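Local atomic coordinates of methyltransferase 1 (Methanosarcina barkeri, PDB entry 2I2X), a protein that catalyses the transfer of the methyl group of methanol to the cob(I)amide of its partner corrinoid protein, a step of methanogenesis from methanol. Residues A[69-72]-A[73-77]; A[104-107]-A[108-112]; A[274-277]-A[278-282]. All coordinates share one frame; numbering follows the deposited sequence.

Contact 1. Residues A[69-72]-A[73-77]; sequences VMER and MVQVG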
loop_
_atom_site.group_PDB
_atom_site.type_symbol
_atom_site.label_atom_id
_atom_site.label_comp_id
_atom_site.label_asym_id
_atom_site.label_seq_id
_atom_site.Cartn_x
_atom_site.Cartn_y
_atom_site.Cartn_z
ATOM N N VAL A 69 3.274 13.447 -4.249
ATOM C CA VAL A 69 1.986 13.212 -4.861
ATOM C C VAL A 69 1.871 13.881 -6.237
ATOM O O VAL A 69 1.511 13.215 -7.221
ATOM C CB VAL A 69 0.839 13.767 -3.951
ATOM C CG1 VAL A 69 -0.496 13.639 -4.653
ATOM C CG2 VAL A 69 0.816 13.063 -2.604
ATOM N N MET A 70 2.146 15.184 -6.325
ATOM C CA MET A 70 1.954 15.867 -7.611
ATOM C C MET A 70 2.901 15.250 -8.683
ATOM O O MET A 70 2.513 15.004 -9.820
ATOM C CB MET A 70 2.155 17.390 -7.494
ATOM C CG MET A 70 1.201 18.136 -6.507
ATOM S SD MET A 70 -0.569 17.887 -6.848
ATOM C CE MET A 70 -0.783 18.512 -8.521
ATOM N N GLU A 71 4.133 14.984 -8.282
ATOM C CA GLU A 71 5.122 14.435 -9.168
ATOM C C GLU A 71 4.598 13.101 -9.714
ATOM O O GLU A 71 4.541 12.905 -10.924
ATOM C CB GLU A 71 6.474 14.309 -8.428
ATOM C CG GLU A 71 7.659 13.827 -9.277
ATOM C CD GLU A 71 7.988 14.730 -10.480
ATOM O OE1 GLU A 71 7.610 15.938 -10.479
ATOM O OE2 GLU A 71 8.637 14.201 -11.427
ATOM N N ARG A 72 4.129 12.221 -8.837
ATOM C CA ARG A 72 3.647 10.948 -9.306
ATOM C C ARG A 72 2.494 11.071 -10.287
ATOM O O ARG A 72 2.463 10.375 -11.293
ATOM C CB ARG A 72 3.227 10.032 -8.162
ATOM C CG ARG A 72 2.959 8.624 -8.713
ATOM C CD ARG A 72 4.316 7.936 -9.122
ATOM N NE ARG A 72 4.231 6.631 -8.530
ATOM C CZ ARG A 72 5.099 6.086 -7.708
ATOM N NH1 ARG A 72 6.249 6.653 -7.440
ATOM N NH2 ARG A 72 4.811 4.909 -7.205
ATOM N N MET A 73 1.533 11.935 -9.978
ATOM C CA MET A 73 0.346 12.063 -10.800
ATOM C C MET A 73 0.736 12.433 -12.224
ATOM O O MET A 73 0.183 11.874 -13.168
ATOM C CB MET A 73 -0.631 13.090 -10.222
ATOM C CG MET A 73 -1.314 12.696 -8.897
ATOM S SD MET A 73 -2.027 11.034 -8.895
ATOM C CE MET A 73 -3.588 11.481 -9.474
ATOM N N VAL A 74 1.698 13.340 -12.390
ATOM C CA VAL A 74 2.031 13.805 -13.731
ATOM C C VAL A 74 2.906 12.765 -14.450
ATOM O O VAL A 74 2.845 12.637 -15.665
ATOM C CB VAL A 74 2.634 15.272 -13.771
ATOM C CG1 VAL A 74 1.647 16.304 -13.115
ATOM C CG2 VAL A 74 3.985 15.336 -13.105
ATOM N N GLN A 75 3.679 12.001 -13.682
ATOM C CA GLN A 75 4.508 10.948 -14.251
ATOM C C GLN A 75 3.674 9.800 -14.794
ATOM O O GLN A 75 4.128 9.084 -15.676
ATOM C CB GLN A 75 5.516 10.417 -13.233
ATOM C CG GLN A 75 6.666 11.374 -12.920
ATOM C CD GLN A 75 7.726 11.507 -14.028
ATOM O OE1 GLN A 75 7.574 11.003 -15.140
ATOM N NE2 GLN A 75 8.800 12.219 -13.715
ATOM N N VAL A 76 2.458 9.610 -14.299
ATOM C CA VAL A 76 1.682 8.460 -14.749
ATOM C C VAL A 76 0.517 8.915 -15.639
ATOM O O VAL A 76 -0.245 8.098 -16.174
ATOM C CB VAL A 76 1.255 7.537 -13.558
ATOM C CG1 VAL A 76 0.540 6.272 -14.059
ATOM C CG2 VAL A 76 2.456 7.170 -12.720
ATOM N N GLY A 77 0.412 10.226 -15.825
ATOM C CA GLY A 77 -0.576 10.788 -16.747
ATOM C C GLY A 77 -1.958 11.027 -16.157
ATOM O O GLY A 77 -2.926 11.211 -16.887
#
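Glu71 and Gln75 sit one turn apart on helix 55-76 and run alongside one another in the same direction, so that their polar ends meet. CB of Gln75 lies 3.5 Å from the carbonyl O of Glu71, the same oxygen that takes the backbone N-H of Gln75. CG of Gln75 stands opposite the carbonyl carbon (chi1 -72°) and leans back toward Glu71, passing 3.3 Å from Glu71 O; the bend at chi2 then turns the NE2 side of the amide to the carboxylate. There NE2 of Gln75 gives a hydrogen bond of 3.0 Å to OE2 of Glu71, with an N-H...O angle of 152°. The amide and carboxylate planes are turned 72° apart, so the two flat groups are far from coplanar. The other amide atom, OE1, accepts from the backbone N of Leu234 of the second copy of this protein, while OE1 of Glu71 pairs with the hydroxyl of Tyr112. Each flat group thus has a second partner, which is likely to limit its rotation.

Arg72 and Val76 also lie alongside each other. CD of the arginine comes 4.1 Å from CG2 of Val76, and beyond it the bent chain carries NE to a salt bridge with Glu331 and NH2 to the carbonyl O of Gly322. Round the helix, Val69 CG1 and Met73 CG approach to 4.4 Å.

This is i to i+4 pairing on the helix of a beta-alpha-beta unit, strand 40-43, helix 55-76 and strand 80-86, as in a TIM barrel: Val69, Met70 and Met73 pack on strand 80-86, Val76 meets helix 325-345, Val74 meets helix 95-116, and Gln75 faces the second copy of this protein.

Contact 2. Residues A[104-107]-A[108-112]; sequences AQKT and IMEKY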
loop_
_atom_site.group_PDB
_atom_site.type_symbol
_atom_site.label_atom_id
_atom_site.label_comp_id
_atom_site.label_asym_id
_atom_site.label_seq_id
_atom_site.Cartn_x
_atom_site.Cartn_y
_atom_site.Cartn_z
ATOM N N ALA A 104 1.701 26.318 2.248
ATOM C CA ALA A 104 2.845 25.672 1.668
ATOM C C ALA A 104 2.411 24.617 0.658
ATOM O O ALA A 104 3.041 24.497 -0.401
ATOM C CB ALA A 104 3.707 25.071 2.748
ATOM N N GLN A 105 1.344 23.867 0.976
ATOM C CA GLN A 105 0.777 22.846 0.060
ATOM C C GLN A 105 0.229 23.465 -1.230
ATOM O O GLN A 105 0.590 23.027 -2.329
ATOM C CB GLN A 105 -0.311 22.026 0.749
ATOM C CG GLN A 105 0.169 21.173 1.908
ATOM C CD GLN A 105 -0.847 20.112 2.314
ATOM O OE1 GLN A 105 -0.813 18.978 1.816
ATOM N NE2 GLN A 105 -1.734 20.457 3.236
ATOM N N LYS A 106 -0.615 24.496 -1.102
ATOM C CA LYS A 106 -1.222 25.147 -2.279
ATOM C C LYS A 106 -0.194 25.749 -3.237
ATOM O O LYS A 106 -0.399 25.739 -4.469
ATOM C CB LYS A 106 -2.250 26.224 -1.887
ATOM C CG LYS A 106 -3.205 26.593 -3.033
ATOM C CD LYS A 106 -3.894 25.286 -3.523
ATOM C CE LYS A 106 -5.118 25.536 -4.315
ATOM N NZ LYS A 106 -6.264 26.007 -3.453
ATOM N N THR A 107 0.893 26.281 -2.672
ATOM C CA THR A 107 1.964 26.885 -3.457
ATOM C C THR A 107 2.528 25.842 -4.438
ATOM O O THR A 107 2.651 26.108 -5.629
ATOM C CB THR A 107 3.096 27.481 -2.549
ATOM O OG1 THR A 107 2.569 28.516 -1.692
ATOM C CG2 THR A 107 4.253 28.031 -3.394
ATOM N N ILE A 108 2.845 24.654 -3.932
ATOM C CA ILE A 108 3.359 23.581 -4.778
ATOM C C ILE A 108 2.303 23.137 -5.809
ATOM O O ILE A 108 2.623 22.963 -7.001
ATOM C CB ILE A 108 3.836 22.397 -3.925
ATOM C CG1 ILE A 108 5.117 22.791 -3.174
ATOM C CG2 ILE A 108 3.977 21.130 -4.762
ATOM C CD1 ILE A 108 5.353 21.996 -1.906
ATOM N N MET A 109 1.058 22.999 -5.353
ATOM C CA MET A 109 -0.046 22.563 -6.206
ATOM C C MET A 109 -0.221 23.507 -7.364
ATOM O O MET A 109 -0.489 23.060 -8.487
ATOM C CB MET A 109 -1.366 22.433 -5.418
ATOM C CG MET A 109 -1.383 21.294 -4.401
ATOM S SD MET A 109 -2.938 21.216 -3.477
ATOM C CE MET A 109 -2.347 20.387 -2.026
ATOM N N GLU A 110 -0.057 24.806 -7.101
ATOM C CA GLU A 110 -0.109 25.854 -8.160
ATOM C C GLU A 110 1.018 25.699 -9.154
ATOM O O GLU A 110 0.780 25.748 -10.357
ATOM C CB GLU A 110 -0.091 27.264 -7.583
ATOM C CG GLU A 110 -1.473 27.726 -7.130
ATOM C CD GLU A 110 -1.488 28.734 -5.953
ATOM O OE1 GLU A 110 -0.475 28.964 -5.261
ATOM O OE2 GLU A 110 -2.568 29.295 -5.711
ATOM N N LYS A 111 2.235 25.494 -8.662
ATOM C CA LYS A 111 3.352 25.302 -9.559
ATOM C C LYS A 111 3.053 24.149 -10.566
ATOM O O LYS A 111 3.297 24.303 -11.770
ATOM C CB LYS A 111 4.667 25.105 -8.774
ATOM C CG LYS A 111 5.928 24.882 -9.661
ATOM C CD LYS A 111 7.155 24.290 -8.906
ATOM C CE LYS A 111 8.185 23.547 -9.857
ATOM N NZ LYS A 111 7.988 22.026 -9.972
ATOM N N TYR A 112 2.495 23.027 -10.083
ATOM C CA TYR A 112 2.191 21.884 -10.945
ATOM C C TYR A 112 1.031 22.161 -11.867
ATOM O O TYR A 112 1.069 21.780 -13.038
ATOM C CB TYR A 112 1.920 20.607 -10.143
ATOM C CG TYR A 112 3.171 19.879 -9.766
ATOM C CD1 TYR A 112 3.920 20.277 -8.650
ATOM C CD2 TYR A 112 3.641 18.801 -10.543
ATOM C CE1 TYR A 112 5.080 19.629 -8.302
ATOM C CE2 TYR A 112 4.818 18.146 -10.212
ATOM C CZ TYR A 112 5.528 18.563 -9.079
ATOM O OH TYR A 112 6.688 17.921 -8.720
#
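Lys106 lies between Met109 and Glu110, crossing each of their side chains at about a right angle. Its chain turns at chi2 (56°), which sets CD 4.2 Å from SD of Met109, while CG lies 3.9 Å from OE2 of Glu110. The charged ends of this lysine and glutamate do not meet: NZ of Lys106 is 5.4 Å from OE2 of Glu110 and makes its salt bridge with Asp159 instead, with the carbonyl O of Gly157 as a further partner. The glutamate meets the aliphatic part of the lysine, and any attraction between the charges is probably weak.

Met109 reaches back along the helix with an extended chain. Its CG lies 3.3 Å from the carbonyl O of Gln105, and its methyl CE comes 3.8 Å from CB of Gln105, so the end of Met109 lies against Gln105, one turn earlier.

Thr107 takes part chiefly through its backbone: its carbonyl O receives the N-H of Lys111 at 3.1 Å. Its OG1 turns back to His103 O, one turn earlier, a familiar way for a threonine to satisfy its hydroxyl within a helix.

These turns of helix 95-116 are partly buried, with Thr107 and Lys111 exposed. Gln105 and Met109 pack against Leu122 of strand 119-126, Ala104 and Ile108 rest on helix 55-76, and Leu30 of a loop touches Lys106 and Glu110.

Contact 3. Residues A[274-277]-A[278-282]; sequences IIVK and AITGM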
loop_
_atom_site.group_PDB
_atom_site.type_symbol
_atom_site.label_atom_id
_atom_site.label_comp_id
_atom_site.label_asym_id
_atom_site.label_seq_id
_atom_site.Cartn_x
_atom_site.Cartn_y
_atom_site.Cartn_z
ATOM N N ILE A 274 -23.293 7.015 1.256
ATOM C CA ILE A 274 -24.127 6.486 0.177
ATOM C C ILE A 274 -25.624 6.838 0.445
ATOM O O ILE A 274 -26.362 7.294 -0.455
ATOM C CB ILE A 274 -23.880 4.975 -0.093
ATOM C CG1 ILE A 274 -24.797 4.446 -1.198
ATOM C CG2 ILE A 274 -24.063 4.134 1.200
ATOM C CD1 ILE A 274 -24.575 5.014 -2.551
ATOM N N ILE A 275 -26.064 6.630 1.683
ATOM C CA ILE A 275 -27.406 7.064 2.059
ATOM C C ILE A 275 -27.547 8.575 1.857
ATOM O O ILE A 275 -28.526 9.013 1.311
ATOM C CB ILE A 275 -27.736 6.660 3.494
ATOM C CG1 ILE A 275 -27.689 5.143 3.628
ATOM C CG2 ILE A 275 -29.111 7.140 3.873
ATOM C CD1 ILE A 275 -27.436 4.664 5.024
ATOM N N VAL A 276 -26.547 9.350 2.256
ATOM C CA VAL A 276 -26.612 10.811 2.204
ATOM C C VAL A 276 -26.722 11.348 0.781
ATOM O O VAL A 276 -27.470 12.311 0.519
ATOM C CB VAL A 276 -25.404 11.453 2.966
ATOM C CG1 VAL A 276 -25.364 12.955 2.778
ATOM C CG2 VAL A 276 -25.468 11.124 4.464
ATOM N N LYS A 277 -25.992 10.698 -0.135
ATOM C CA LYS A 277 -26.016 11.018 -1.552
ATOM C C LYS A 277 -27.391 10.784 -2.114
ATOM O O LYS A 277 -27.903 11.644 -2.833
ATOM C CB LYS A 277 -24.988 10.201 -2.343
ATOM C CG LYS A 277 -24.947 10.593 -3.820
ATOM C CD LYS A 277 -23.730 10.075 -4.529
ATOM C CE LYS A 277 -23.647 10.543 -5.997
ATOM N NZ LYS A 277 -22.392 10.024 -6.595
ATOM N N ALA A 278 -27.978 9.627 -1.816
ATOM C CA ALA A 278 -29.356 9.331 -2.246
ATOM C C ALA A 278 -30.368 10.411 -1.813
ATOM O O ALA A 278 -31.257 10.771 -2.578
ATOM C CB ALA A 278 -29.806 7.956 -1.742
ATOM N N ILE A 279 -30.232 10.938 -0.597
ATOM C CA ILE A 279 -31.106 11.988 -0.162
ATOM C C ILE A 279 -30.766 13.320 -0.839
ATOM O O ILE A 279 -31.640 13.964 -1.424
ATOM C CB ILE A 279 -31.068 12.141 1.385
ATOM C CG1 ILE A 279 -31.617 10.885 2.064
ATOM C CG2 ILE A 279 -31.854 13.341 1.830
ATOM C CD1 ILE A 279 -31.316 10.830 3.533
ATOM N N THR A 280 -29.499 13.723 -0.761
ATOM C CA THR A 280 -29.102 15.089 -1.118
ATOM C C THR A 280 -28.761 15.328 -2.590
ATOM O O THR A 280 -28.829 16.481 -3.062
ATOM C CB THR A 280 -27.863 15.546 -0.319
ATOM O OG1 THR A 280 -26.757 14.708 -0.652
ATOM C CG2 THR A 280 -28.096 15.474 1.190
ATOM N N GLY A 281 -28.345 14.280 -3.303
ATOM C CA GLY A 281 -27.873 14.454 -4.683
ATOM C C GLY A 281 -26.536 15.161 -4.730
ATOM O O GLY A 281 -26.126 15.670 -5.780
ATOM N N MET A 282 -25.855 15.187 -3.583
ATOM C CA MET A 282 -24.558 15.832 -3.439
ATOM C C MET A 282 -23.432 14.800 -3.545
ATOM O O MET A 282 -23.657 13.602 -3.238
ATOM C CB MET A 282 -24.471 16.553 -2.103
ATOM C CG MET A 282 -25.195 17.877 -2.125
ATOM S SD MET A 282 -25.468 18.528 -0.475
ATOM C CE MET A 282 -26.316 20.047 -0.842
#
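Val276 and Thr280 meet one turn apart with their side chains crossing obliquely, CG1 of the valine 4.0 Å from CG2 of the threonine. The hydroxyl sits between backbone N and carbonyl carbon (chi1 63°), and from there Thr280 OG1 donates to Val276 O at 2.8 Å. That oxygen is gripped twice: the backbone N of Thr280 also binds it, tilted 18° from the carbonyl plane, whereas OG1 lies well above the plane, 42° out of it. Thr280 OG1 also accepts from Met282 N at 3.1 Å. A valine in place of Thr280 would probably leave Met282 N without this acceptor and Val276 O with one donor fewer, freeing the chain after the helix to shift.

Lys277 stretches out fully, and its CG passes 3.3 Å from the carbonyl O of Met282. Its NZ goes on to a salt bridge with Asp308 and to backbone oxygens including Val21 O. Elsewhere on the helix, Ile275 CG2 and Ile279 CD1 approach to 4.3 Å; Ile275 packs on Ala251 and Ile382 of two neighbouring helices.

Gly281, whose N binds Lys277 O at 2.7 Å, has the positive phi that favours glycine just after a helix. Together with the Thr280 hydroxyl bonded to Met282 N, which forms an ST turn, it closes the short helix 273-280 ahead of strand 285-287.

Contacts 1 and 2 belong to consecutive long helices, 55-76 and 95-116, and touch directly although their centres are 14 Å apart. Tyr112 is the main bridge: its OH is 2.8 Å from OE1 of Glu71, a probable hydrogen bond, and CG of its ring lies 3.5 Å from CB of Met70. Contact 3 stands well apart, its nearest atoms about 19 Å from contact 1 and about 21 Å from contact 2. All three lie away from the metal sites and the cobamide pocket. The side chain of Arg72 in contact 1 is about 9 Å from a bound cobamide, against about 14 Å for that of Gln105 in contact 2.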